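Local coordinates for protein heme oxygenase (mycobilin-producing) (Mycobacterium tuberculosis, PDB 3HX9) that probably degrades heme oxidatively to mycobilin with release of free iron, acting as a homodimer whose subunit binds two hemes in its active site, at residues A[61-64]-A[65-69]. Sequence-based numbering, arbitrary orientation.
With HEM (protoporphyrin IX containing Fe), chain C.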
loop_
_atom_site.group_PDB
_atom_site.type_symbol
_atom_site.label_atom_id
_atom_site.label_comp_id
_atom_site.label_asym_id
_atom_site.label_seq_id
_atom_site.Cartn_x
_atom_site.Cartn_y
_atom_site.Cartn_z
ATOM N N GLU A 61 -1.811 -16.361 8.243
ATOM C CA GLU A 61 -2.637 -17.059 9.278
ATOM C C GLU A 61 -3.071 -16.090 10.377
ATOM O O GLU A 61 -4.205 -16.215 10.923
ATOM C CB GLU A 61 -1.898 -18.269 9.890
ATOM C CG GLU A 61 -2.108 -19.545 9.103
ATOM C CD GLU A 61 -0.980 -20.586 9.317
ATOM O OE1 GLU A 61 -0.721 -20.930 10.504
ATOM O OE2 GLU A 61 -0.365 -21.057 8.299
ATOM N N ALA A 62 -2.193 -15.128 10.693
ATOM C CA ALA A 62 -2.497 -14.179 11.710
ATOM C C ALA A 62 -3.662 -13.320 11.259
ATOM O O ALA A 62 -4.624 -13.095 12.015
ATOM C CB ALA A 62 -1.252 -13.269 12.050
ATOM N N PHE A 63 -3.583 -12.870 10.016
ATOM C CA PHE A 63 -4.696 -12.088 9.471
ATOM C C PHE A 63 -6.006 -12.896 9.479
ATOM O O PHE A 63 -7.040 -12.408 9.945
ATOM C CB PHE A 63 -4.396 -11.616 8.073
ATOM C CG PHE A 63 -5.613 -11.055 7.367
ATOM C CD1 PHE A 63 -6.134 -9.799 7.727
ATOM C CD2 PHE A 63 -6.228 -11.812 6.431
ATOM C CE1 PHE A 63 -7.275 -9.292 7.096
ATOM C CE2 PHE A 63 -7.385 -11.368 5.756
ATOM C CZ PHE A 63 -7.900 -10.079 6.120
ATOM N N GLN A 64 -5.960 -14.115 8.948
ATOM C CA GLN A 64 -7.150 -14.931 8.902
ATOM C C GLN A 64 -7.764 -15.167 10.286
ATOM O O GLN A 64 -9.010 -15.201 10.426
ATOM C CB GLN A 64 -6.911 -16.227 8.183
ATOM C CG GLN A 64 -6.399 -16.031 6.712
ATOM C CD GLN A 64 -7.406 -15.482 5.720
ATOM O OE1 GLN A 64 -8.613 -15.589 5.940
ATOM N NE2 GLN A 64 -6.912 -14.934 4.561
ATOM N N ALA A 65 -6.937 -15.347 11.291
ATOM C CA ALA A 65 -7.481 -15.603 12.626
ATOM C C ALA A 65 -8.290 -14.401 13.117
ATOM O O ALA A 65 -9.359 -14.560 13.675
ATOM C CB ALA A 65 -6.342 -15.931 13.601
ATOM N N TRP A 66 -7.743 -13.212 12.912
ATOM C CA TRP A 66 -8.394 -11.947 13.309
ATOM C C TRP A 66 -9.663 -11.670 12.504
ATOM O O TRP A 66 -10.740 -11.427 13.072
ATOM C CB TRP A 66 -7.415 -10.798 13.099
ATOM C CG TRP A 66 -8.018 -9.495 13.358
ATOM C CD1 TRP A 66 -8.277 -8.929 14.587
ATOM C CD2 TRP A 66 -8.369 -8.526 12.375
ATOM N NE1 TRP A 66 -8.808 -7.658 14.416
ATOM C CE2 TRP A 66 -8.904 -7.400 13.068
ATOM C CE3 TRP A 66 -8.320 -8.516 10.957
ATOM C CZ2 TRP A 66 -9.335 -6.230 12.390
ATOM C CZ3 TRP A 66 -8.776 -7.367 10.291
ATOM C CH2 TRP A 66 -9.276 -6.245 11.013
ATOM N N ALA A 67 -9.537 -11.726 11.180
ATOM C CA ALA A 67 -10.627 -11.403 10.259
ATOM C C ALA A 67 -11.815 -12.352 10.448
ATOM O O ALA A 67 -12.973 -11.946 10.271
ATOM C CB ALA A 67 -10.084 -11.525 8.817
ATOM N N ASN A 68 -11.541 -13.616 10.738
ATOM C CA ASN A 68 -12.646 -14.567 10.869
ATOM C C ASN A 68 -13.199 -14.628 12.281
ATOM O O ASN A 68 -14.237 -15.258 12.509
ATOM C CB ASN A 68 -12.308 -15.994 10.421
ATOM C CG ASN A 68 -11.512 -16.081 9.100
ATOM O OD1 ASN A 68 -11.707 -15.335 8.181
ATOM N ND2 ASN A 68 -10.573 -17.041 9.045
ATOM N N GLY A 69 -12.483 -14.104 13.261
ATOM C CA GLY A 69 -12.922 -14.328 14.648
ATOM C C GLY A 69 -13.277 -13.004 15.262
ATOM O O GLY A 69 -14.407 -12.475 15.054
HETATM C CHA HEM C . -16.081 -1.001 12.286
HETATM C CHB HEM C . -19.554 -2.022 9.034
HETATM C CHC HEM C . -17.017 -6.021 7.803
HETATM C CHD HEM C . -13.335 -4.588 10.542
HETATM C C1A HEM C . -17.253 -0.951 11.541
HETATM C C2A HEM C . -18.294 0.002 11.682
HETATM C C3A HEM C . -19.229 -0.249 10.763
HETATM C C4A HEM C . -18.829 -1.428 10.034
HETATM C CMA HEM C . -20.546 0.508 10.551
HETATM C CAA HEM C . -18.339 1.144 12.715
HETATM C CBA HEM C . -17.716 2.367 12.106
HETATM C CGA HEM C . -18.385 3.557 12.746
HETATM O O1A HEM C . -19.447 3.993 12.179
HETATM O O2A HEM C . -17.855 4.022 13.820
HETATM C C1B HEM C . -19.189 -3.215 8.479
HETATM C C2B HEM C . -19.928 -3.961 7.470
HETATM C C3B HEM C . -19.232 -5.025 7.125
HETATM C C4B HEM C . -17.985 -5.019 7.894
HETATM C CMB HEM C . -21.316 -3.512 6.978
HETATM C CAB HEM C . -19.585 -6.155 6.128
HETATM C CBB HEM C . -20.295 -5.949 5.036
HETATM C C1C HEM C . -15.784 -5.986 8.445
HETATM C C2C HEM C . -14.727 -6.917 8.288
HETATM C C3C HEM C . -13.710 -6.532 9.028
HETATM C C4C HEM C . -14.140 -5.311 9.719
HETATM C CMC HEM C . -14.771 -8.188 7.390
HETATM C CAC HEM C . -12.311 -7.159 9.171
HETATM C CBC HEM C . -11.921 -8.330 8.654
HETATM C C1D HEM C . -13.751 -3.522 11.291
HETATM C C2D HEM C . -12.977 -2.917 12.356
HETATM C C3D HEM C . -13.833 -1.842 12.878
HETATM C C4D HEM C . -15.039 -1.855 12.099
HETATM C CMD HEM C . -11.551 -3.293 12.830
HETATM C CAD HEM C . -13.418 -0.902 14.065
HETATM C CBD HEM C . -14.034 -1.502 15.324
HETATM C CGD HEM C . -13.787 -0.746 16.623
HETATM O O1D HEM C . -13.675 -1.459 17.681
HETATM O O2D HEM C . -13.704 0.526 16.646
HETATM N NA HEM C . -17.602 -1.833 10.515
HETATM N NB HEM C . -17.991 -3.848 8.656
HETATM N NC HEM C . -15.407 -4.965 9.321
HETATM N ND HEM C . -14.935 -2.875 11.157
HETATM FE FE HEM C . -16.576 -3.508 10.069
#
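Phe-63 and Ala-67 face each other across one turn of helix 60-68, where the amide of Ala-67 donates to the carbonyl of Phe-63 (N to O 2.9 Å) in a nearly straight bond, N-H...O 175°. Ala-65 to Glu-61, Trp-66 to Ala-62 and Asn-68 to Gln-64 repeat the i to i+4 pattern; Gly-69 N bonds back to Trp-66 O, and Gly-69 takes the N-cap position of helix 70-73.

On the buried side, the methyl of Ala-67 sits over one face of the Phe-63 ring in a CH-pi contact, CB lying 4.0 Å from the centroid and displaced toward the rim near CZ. Trp-66 meets the same ring with the edge of its six-membered ring: CZ3 comes within 4.0 Å of CE1 of Phe-63. Both aromatic side chains leave the same flank of the helix and converge, because each CG lies opposite the backbone N (chi1 168° in Phe-63, 175° in Trp-66). Trp-57 meets both rings, edge-to-face with Phe-63.

Gln-64 lies on a more open flank. Its chain bends at chi2, and NE2 is hydrogen-bonded to Asp-60 one turn back while also reaching the edge of the Phe-63 ring.

The apolar cluster continues into the heme: CH2 of Trp-66 lies 3.7 Å from vinyl atom CAC, and CB of Ala-67 is 3.7 Å from CBC of the same vinyl group. The second heme touches Phe-63 and Trp-66. Predicted to stabilise the transition state, Trp-66 is packed against Phe-63 and Trp-57, which probably help to hold its indole in place, and this helical turn presents the diheme pocket with a largely apolar wall that meets the vinyl group by van der Waals contact.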